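Local coordinates for protein processed glycerol phosphate lipoteichoic acid synthase 2 (Bacillus subtilis, PDB 2W8D) that belongs to the sulfatase family of the alkaline phosphatase clan and carries a magnesium ion at a site that includes a phosphothreonine, at residues 87-96 with 309-317; 345-356 with 378-389. All coordinates share one frame; numbering follows the deposited sequence.

Both contacts pack a helix against neighbouring chain, but at different depths. Contact 1, 87-96 with 309-317, is buried in the sulfatase-like core, its centre about 7 Å from that of the chain; contact 2, 345-356 with 378-389, lies about 20 Å out, where a small antiparallel sheet meets helix 380-397. The first joins selenomethionine, valine and alanine side chains to a buried aspartate, one serine hydrogen bond and a bridging water; the second runs from a mainly apolar inner end, flanked by salt-bridged Arg347 and Glu388, to a polar, partly solvent-exposed outer one. The two meet at Tyr96, whose OH lies 2.6 Å from Glu388 OE2, a probable hydrogen bond, and whose ring touches Leu389.

Contact 1 (87-96 with 309-317); sequences AEFMMENSLY and GDVDVAPTI
Helices 87-93 and 313-317 run side by side at 36°, their axes 8.3 Å apart, with Met91 facing Ala314 and Ser94 facing Val311. The pair lies beside the central mixed sheet of the alkaline phosphatase-like fold, where Met91 and Val313 both reach Tyr36 on strand 33-39. Close approach puts the Ala314 methyl 3.3 Å from Met91 O. A buried water bridges the backbones, donating to Met90 O and Asp310 O while accepting from Ala314 N. Where helix 87-93 ends, Ser94 takes a positive phi and its OG donates to Val311 O on a lone pair, in the carbonyl plane; it also hydrogen-bonds Gly332 N.

Two selenomethionines straddle Asp310. Met90 brings CE to 3.4 Å from Asp310 OD2, which also accepts from Gln78 N. A bend at chi2 (-59°) lays Met91 SE 3.7 Å from Val313 CB, and the turn at chi3 carries CE on to Asp310 OD1. Val311 is the wedge between Met90 and Tyr96: CG1 touches Met90 SE and also makes a CH-pi contact over the centre of the Tyr96 ring, 3.9 Å from its centroid and 8° off the normal, while CG2 lies 3.5 Å from Tyr96 OH, a hydroxyl hydrogen-bonded to Glu388.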
# COMPACT_ATOMS: atom_id res chain seq x y z
N ALA A 87 2.38 6.00 0.23
CA ALA A 87 1.83 4.68 0.53
C ALA A 87 2.72 3.89 1.52
O ALA A 87 2.22 3.27 2.46
CB ALA A 87 1.51 3.89 -0.74
N GLU A 88 4.04 3.94 1.38
CA GLU A 88 4.92 3.25 2.38
C GLU A 88 4.72 3.83 3.79
O GLU A 88 4.71 3.09 4.79
CB GLU A 88 6.42 3.37 2.06
CG GLU A 88 6.84 2.78 0.74
CD GLU A 88 8.36 2.87 0.59
OE1 GLU A 88 9.08 2.30 1.46
OE2 GLU A 88 8.80 3.54 -0.39
N PHE A 89 4.57 5.14 3.87
CA PHE A 89 4.37 5.77 5.17
C PHE A 89 3.12 5.27 5.90
O PHE A 89 3.13 5.04 7.10
CB PHE A 89 4.25 7.30 5.02
CG PHE A 89 4.16 8.02 6.34
CD1 PHE A 89 5.28 8.13 7.16
CD2 PHE A 89 2.95 8.60 6.76
CE1 PHE A 89 5.22 8.82 8.37
CE2 PHE A 89 2.87 9.28 7.98
CZ PHE A 89 4.01 9.39 8.79
N MSE A 90 2.06 5.10 5.13
CA MSE A 90 0.80 4.58 5.65
C MSE A 90 0.87 3.10 6.04
O MSE A 90 0.26 2.74 7.06
CB MSE A 90 -0.32 4.86 4.66
CG MSE A 90 -0.68 6.34 4.68
SE MSE A 90 -2.19 6.78 3.50
CE MSE A 90 -1.21 6.91 1.84
N MSE A 91 1.60 2.27 5.27
CA MSE A 91 1.78 0.85 5.60
C MSE A 91 2.48 0.73 6.93
O MSE A 91 2.11 -0.12 7.72
CB MSE A 91 2.63 0.08 4.57
CG MSE A 91 2.09 0.07 3.16
SE MSE A 91 0.31 -0.73 3.02
CE MSE A 91 -0.58 0.63 1.94
N GLU A 92 3.50 1.55 7.17
CA GLU A 92 4.28 1.45 8.42
C GLU A 92 3.66 2.20 9.59
O GLU A 92 3.99 1.90 10.71
CB GLU A 92 5.74 1.92 8.26
CG GLU A 92 6.62 1.31 7.15
CD GLU A 92 6.25 -0.10 6.72
OE1 GLU A 92 5.86 -0.93 7.56
OE2 GLU A 92 6.37 -0.40 5.52
N ASN A 93 2.77 3.16 9.36
CA ASN A 93 2.34 4.03 10.47
C ASN A 93 0.87 4.13 10.76
O ASN A 93 0.50 4.51 11.86
CB ASN A 93 2.93 5.43 10.33
CG ASN A 93 4.41 5.42 10.39
OD1 ASN A 93 4.97 5.29 11.47
ND2 ASN A 93 5.08 5.53 9.23
N SER A 94 0.04 3.81 9.77
CA SER A 94 -1.41 4.01 9.84
C SER A 94 -1.71 5.47 10.20
O SER A 94 -2.54 5.79 11.05
CB SER A 94 -2.07 3.02 10.81
OG SER A 94 -3.47 2.99 10.61
N LEU A 95 -0.96 6.34 9.55
CA LEU A 95 -1.13 7.78 9.63
C LEU A 95 -1.07 8.36 8.23
O LEU A 95 -0.29 7.93 7.39
CB LEU A 95 -0.05 8.41 10.50
CG LEU A 95 -0.01 8.12 12.00
CD1 LEU A 95 1.27 8.77 12.58
CD2 LEU A 95 -1.30 8.63 12.66
N TYR A 96 -1.91 9.36 7.98
CA TYR A 96 -1.95 10.01 6.68
C TYR A 96 -0.68 10.82 6.37
O TYR A 96 -0.06 11.41 7.27
CB TYR A 96 -3.19 10.91 6.57
CG TYR A 96 -4.44 10.11 6.53
CD1 TYR A 96 -4.97 9.68 5.30
CD2 TYR A 96 -5.09 9.73 7.70
CE1 TYR A 96 -6.13 8.91 5.25
CE2 TYR A 96 -6.21 8.96 7.67
CZ TYR A 96 -6.75 8.56 6.46
OH TYR A 96 -7.89 7.79 6.46
N GLY A 309 -9.02 1.70 2.94
CA GLY A 309 -7.91 2.48 2.36
C GLY A 309 -6.54 2.06 2.88
O GLY A 309 -6.45 1.21 3.76
N ASP A 310 -5.48 2.62 2.31
CA ASP A 310 -4.11 2.35 2.75
C ASP A 310 -3.89 2.27 4.26
O ASP A 310 -3.13 1.42 4.68
CB ASP A 310 -3.15 3.44 2.24
CG ASP A 310 -2.85 3.31 0.79
OD1 ASP A 310 -2.86 2.15 0.26
OD2 ASP A 310 -2.65 4.38 0.18
N VAL A 311 -4.50 3.18 5.07
CA VAL A 311 -4.22 3.26 6.52
C VAL A 311 -4.79 2.04 7.28
O VAL A 311 -4.45 1.80 8.45
CB VAL A 311 -4.74 4.59 7.17
CG1 VAL A 311 -3.94 5.84 6.67
CG2 VAL A 311 -6.22 4.76 6.94
N ASP A 312 -5.66 1.28 6.60
CA ASP A 312 -6.24 0.09 7.19
C ASP A 312 -5.33 -1.14 7.13
O ASP A 312 -5.57 -2.10 7.84
CB ASP A 312 -7.58 -0.25 6.54
CG ASP A 312 -8.58 0.90 6.59
OD1 ASP A 312 -8.51 1.75 7.50
OD2 ASP A 312 -9.48 0.91 5.74
N VAL A 313 -4.30 -1.14 6.28
CA VAL A 313 -3.46 -2.34 6.11
C VAL A 313 -2.70 -2.76 7.37
O VAL A 313 -2.73 -3.94 7.75
CB VAL A 313 -2.50 -2.24 4.89
CG1 VAL A 313 -1.76 -3.57 4.64
CG2 VAL A 313 -3.26 -1.89 3.66
N ALA A 314 -2.06 -1.81 8.03
CA ALA A 314 -1.15 -2.11 9.15
C ALA A 314 -1.85 -2.83 10.31
O ALA A 314 -1.30 -3.82 10.80
CB ALA A 314 -0.42 -0.83 9.65
N PRO A 315 -3.04 -2.34 10.74
CA PRO A 315 -3.82 -3.07 11.77
C PRO A 315 -4.40 -4.40 11.32
O PRO A 315 -4.64 -5.28 12.15
CB PRO A 315 -4.96 -2.12 12.12
CG PRO A 315 -4.91 -1.00 11.06
CD PRO A 315 -3.50 -0.94 10.61
N THR A 316 -4.66 -4.57 10.03
CA THR A 316 -5.17 -5.84 9.55
C THR A 316 -4.05 -6.86 9.82
O THR A 316 -4.27 -7.92 10.44
CB THR A 316 -5.55 -5.75 8.03
OG1 THR A 316 -6.43 -4.63 7.80
CG2 THR A 316 -6.21 -7.00 7.56
N ILE A 317 -2.85 -6.50 9.39
CA ILE A 317 -1.67 -7.35 9.45
C ILE A 317 -1.26 -7.63 10.87
O ILE A 317 -1.00 -8.77 11.22
CB ILE A 317 -0.50 -6.70 8.71
CG1 ILE A 317 -0.89 -6.47 7.25
CG2 ILE A 317 0.77 -7.56 8.84
CD1 ILE A 317 -1.55 -7.68 6.59
O HOH W 1 -1.47 0.78 6.82

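Contact 2 (345-356 with 378-389); sequences PFRNGDFISPKY and DKSEDSLVKKEL
Val385 fits between Pro345 and Phe351 where helix 380-389 lies across one face of a five-stranded antiparallel sheet, over the hairpin of strands 344-345 and 351-352. Its two methyls divide the work: CG1 presses on Pro345 CB at 3.9 Å, and CG2 covers one face of the Phe351 ring, 3.6 Å from CG. With Phe351 CG between the backbone N and the carbonyl carbon (chi1 74°), the ring is directed at the helix, and CE2 comes 3.7 Å from Asp382 CA.

Towards the inner end, Leu389 is the bump. CD1 rests on the type I turn 346-349, against Phe346 O (3.7 Å) and Gly349 CA, while CD2 lies over one guanidinium face of Arg347, whose NH2 forms a salt bridge with Asp393. The Pro345 ring crosses the Glu388 carboxylate, itself held by Tyr96 and Arg341.

At the outer end polar groups take over. Glu381, extended beyond CG, brings OE1 to 3.6 Å from both Phe351 CE1 and Tyr356 CD2, and Ser353 OG donates to the syn lone pair of that oxygen at 2.6 Å. The same hydroxyl accepts from Tyr356 N in an ST motif, and a water links it to Glu381 OE2. Ahead of the helix, Asp378 OD1 accepts a capping bond from Ser380 N, and Asp378 N donates to Tyr356 OH at 3.0 Å, 161° at the hydrogen.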
# COMPACT_ATOMS: atom_id res chain seq x y z
N PRO A 345 -11.47 8.13 3.67
CA PRO A 345 -10.96 9.44 3.25
C PRO A 345 -9.95 9.33 2.13
O PRO A 345 -9.20 8.33 2.06
CB PRO A 345 -10.24 9.98 4.49
CG PRO A 345 -10.70 9.16 5.62
CD PRO A 345 -11.14 7.82 5.08
N PHE A 346 -9.95 10.36 1.29
CA PHE A 346 -8.85 10.69 0.37
C PHE A 346 -8.04 11.82 0.99
O PHE A 346 -8.56 12.62 1.79
CB PHE A 346 -9.42 11.19 -0.95
CG PHE A 346 -9.98 10.11 -1.82
CD1 PHE A 346 -10.13 8.81 -1.34
CD2 PHE A 346 -10.37 10.40 -3.13
CE1 PHE A 346 -10.68 7.79 -2.16
CE2 PHE A 346 -10.91 9.40 -3.96
CZ PHE A 346 -11.05 8.08 -3.46
N ARG A 347 -6.76 11.91 0.65
CA ARG A 347 -5.92 12.96 1.24
C ARG A 347 -6.49 14.41 1.05
O ARG A 347 -6.35 15.26 1.92
CB ARG A 347 -4.45 12.86 0.75
CG ARG A 347 -3.46 13.72 1.56
CD ARG A 347 -4.26 14.33 2.72
NE ARG A 347 -3.53 14.29 3.94
CZ ARG A 347 -3.84 14.94 5.04
NH1 ARG A 347 -4.92 15.71 5.11
NH2 ARG A 347 -3.02 14.82 6.07
N ASN A 348 -7.12 14.69 -0.08
CA ASN A 348 -7.55 16.05 -0.31
C ASN A 348 -8.92 16.35 0.35
O ASN A 348 -9.46 17.42 0.16
CB ASN A 348 -7.59 16.36 -1.80
CG ASN A 348 -8.68 15.58 -2.52
OD1 ASN A 348 -9.41 14.79 -1.89
ND2 ASN A 348 -8.81 15.80 -3.84
N GLY A 349 -9.49 15.41 1.11
CA GLY A 349 -10.77 15.70 1.76
C GLY A 349 -11.98 15.12 1.02
O GLY A 349 -13.04 14.99 1.61
N ASP A 350 -11.86 14.81 -0.28
CA ASP A 350 -12.81 13.96 -0.95
C ASP A 350 -12.89 12.65 -0.16
O ASP A 350 -12.07 12.37 0.74
CB ASP A 350 -12.39 13.67 -2.41
CG ASP A 350 -12.37 14.95 -3.27
OD1 ASP A 350 -12.83 16.03 -2.81
OD2 ASP A 350 -11.89 14.91 -4.42
N PHE A 351 -13.90 11.86 -0.46
CA PHE A 351 -14.02 10.56 0.16
C PHE A 351 -14.88 9.63 -0.62
O PHE A 351 -15.58 10.05 -1.54
CB PHE A 351 -14.46 10.64 1.64
CG PHE A 351 -15.90 10.99 1.86
CD1 PHE A 351 -16.88 10.00 1.86
CD2 PHE A 351 -16.28 12.29 2.20
CE1 PHE A 351 -18.24 10.31 2.12
CE2 PHE A 351 -17.62 12.62 2.46
CZ PHE A 351 -18.59 11.63 2.42
N ILE A 352 -14.82 8.35 -0.27
CA ILE A 352 -15.70 7.37 -0.87
C ILE A 352 -16.17 6.43 0.20
O ILE A 352 -15.44 6.11 1.13
CB ILE A 352 -15.05 6.63 -2.03
CG1 ILE A 352 -16.08 5.71 -2.71
CG2 ILE A 352 -13.83 5.78 -1.56
CD1 ILE A 352 -15.69 5.32 -4.09
N SER A 353 -17.43 6.01 0.09
CA SER A 353 -18.02 5.02 0.98
C SER A 353 -19.06 4.21 0.19
O SER A 353 -19.39 4.57 -0.93
CB SER A 353 -18.69 5.74 2.14
OG SER A 353 -19.99 6.13 1.77
N PRO A 354 -19.60 3.13 0.79
CA PRO A 354 -20.59 2.37 0.02
C PRO A 354 -21.77 3.25 -0.37
O PRO A 354 -22.35 3.04 -1.42
CB PRO A 354 -21.03 1.27 1.00
CG PRO A 354 -19.85 1.08 1.91
CD PRO A 354 -19.21 2.43 2.03
N LYS A 355 -22.11 4.21 0.47
CA LYS A 355 -23.17 5.17 0.17
C LYS A 355 -22.81 6.30 -0.82
O LYS A 355 -23.52 6.53 -1.80
CB LYS A 355 -23.70 5.80 1.47
CG LYS A 355 -25.22 5.95 1.45
CD LYS A 355 -25.67 6.98 2.47
CE LYS A 355 -27.16 6.97 2.67
NZ LYS A 355 -27.50 7.96 3.74
N TYR A 356 -21.71 7.00 -0.54
CA TYR A 356 -21.42 8.26 -1.23
C TYR A 356 -20.03 8.32 -1.81
O TYR A 356 -19.08 7.80 -1.20
CB TYR A 356 -21.47 9.43 -0.24
CG TYR A 356 -22.78 9.69 0.41
CD1 TYR A 356 -23.95 9.84 -0.33
CD2 TYR A 356 -22.86 9.83 1.79
CE1 TYR A 356 -25.16 10.13 0.29
CE2 TYR A 356 -24.04 10.10 2.41
CZ TYR A 356 -25.19 10.25 1.67
OH TYR A 356 -26.36 10.51 2.33
N ASP A 378 -26.78 13.03 3.99
CA ASP A 378 -26.45 12.98 5.39
C ASP A 378 -24.98 13.40 5.56
O ASP A 378 -24.06 12.71 5.09
CB ASP A 378 -26.68 11.55 5.93
CG ASP A 378 -26.62 11.49 7.46
OD1 ASP A 378 -25.65 11.99 8.05
OD2 ASP A 378 -27.57 10.96 8.07
N LYS A 379 -24.78 14.52 6.25
CA LYS A 379 -23.48 15.10 6.52
C LYS A 379 -22.60 14.31 7.50
O LYS A 379 -21.43 14.62 7.68
CB LYS A 379 -23.67 16.51 7.10
CG LYS A 379 -24.09 17.59 6.10
CD LYS A 379 -22.93 17.97 5.15
CE LYS A 379 -23.16 17.50 3.72
NZ LYS A 379 -24.29 18.26 3.11
N SER A 380 -23.17 13.31 8.16
CA SER A 380 -22.43 12.54 9.17
C SER A 380 -21.18 11.85 8.63
O SER A 380 -20.21 11.68 9.37
CB SER A 380 -23.34 11.49 9.81
OG SER A 380 -23.42 10.36 8.94
N GLU A 381 -21.18 11.44 7.37
CA GLU A 381 -19.99 10.80 6.82
C GLU A 381 -18.90 11.81 6.58
O GLU A 381 -17.72 11.55 6.87
CB GLU A 381 -20.28 10.00 5.52
CG GLU A 381 -21.25 8.82 5.73
CD GLU A 381 -21.16 7.74 4.63
OE1 GLU A 381 -20.42 7.92 3.65
OE2 GLU A 381 -21.85 6.69 4.76
N ASP A 382 -19.26 12.96 6.02
CA ASP A 382 -18.28 14.01 5.77
C ASP A 382 -17.56 14.42 7.08
O ASP A 382 -16.33 14.57 7.09
CB ASP A 382 -18.96 15.20 5.11
CG ASP A 382 -18.00 16.36 4.86
OD1 ASP A 382 -18.13 17.42 5.57
OD2 ASP A 382 -17.12 16.20 3.98
N SER A 383 -18.32 14.57 8.17
CA SER A 383 -17.74 14.88 9.49
C SER A 383 -16.78 13.80 9.99
O SER A 383 -15.79 14.13 10.60
CB SER A 383 -18.82 15.11 10.56
OG SER A 383 -19.73 16.12 10.14
N LEU A 384 -17.12 12.53 9.77
CA LEU A 384 -16.27 11.43 10.18
C LEU A 384 -14.92 11.54 9.45
O LEU A 384 -13.87 11.36 10.07
CB LEU A 384 -16.92 10.05 9.94
CG LEU A 384 -18.04 9.58 10.89
CD1 LEU A 384 -18.69 8.32 10.38
CD2 LEU A 384 -17.54 9.31 12.30
N VAL A 385 -14.98 11.87 8.16
CA VAL A 385 -13.79 12.05 7.32
C VAL A 385 -12.89 13.19 7.84
O VAL A 385 -11.70 12.98 8.06
CB VAL A 385 -14.15 12.27 5.82
CG1 VAL A 385 -12.90 12.73 4.96
CG2 VAL A 385 -14.78 10.99 5.23
N LYS A 386 -13.48 14.38 8.06
CA LYS A 386 -12.75 15.55 8.52
C LYS A 386 -12.00 15.22 9.80
O LYS A 386 -10.79 15.46 9.86
CB LYS A 386 -13.68 16.77 8.71
CG LYS A 386 -14.12 17.38 7.35
CD LYS A 386 -15.03 18.61 7.49
CE LYS A 386 -16.30 18.32 8.34
NZ LYS A 386 -17.43 19.28 8.16
N LYS A 387 -12.72 14.67 10.78
CA LYS A 387 -12.17 14.23 12.05
C LYS A 387 -11.06 13.18 11.89
O LYS A 387 -10.00 13.29 12.54
CB LYS A 387 -13.27 13.70 12.97
CG LYS A 387 -13.76 14.70 13.99
CD LYS A 387 -15.18 14.36 14.40
CE LYS A 387 -15.81 15.50 15.19
NZ LYS A 387 -17.20 15.72 14.70
N GLU A 388 -11.27 12.17 11.04
CA GLU A 388 -10.25 11.15 10.83
C GLU A 388 -8.96 11.80 10.34
O GLU A 388 -7.89 11.55 10.88
CB GLU A 388 -10.73 10.01 9.88
CG GLU A 388 -9.67 8.91 9.63
CD GLU A 388 -10.20 7.58 9.04
OE1 GLU A 388 -11.38 7.20 9.30
OE2 GLU A 388 -9.40 6.89 8.34
N LEU A 389 -9.06 12.67 9.34
CA LEU A 389 -7.90 13.40 8.81
C LEU A 389 -7.30 14.36 9.85
O LEU A 389 -6.08 14.42 10.01
CB LEU A 389 -8.29 14.15 7.54
CG LEU A 389 -8.51 13.29 6.29
CD1 LEU A 389 -8.91 14.21 5.11
CD2 LEU A 389 -7.26 12.42 5.95
O HOH W 2 -21.51 4.29 3.87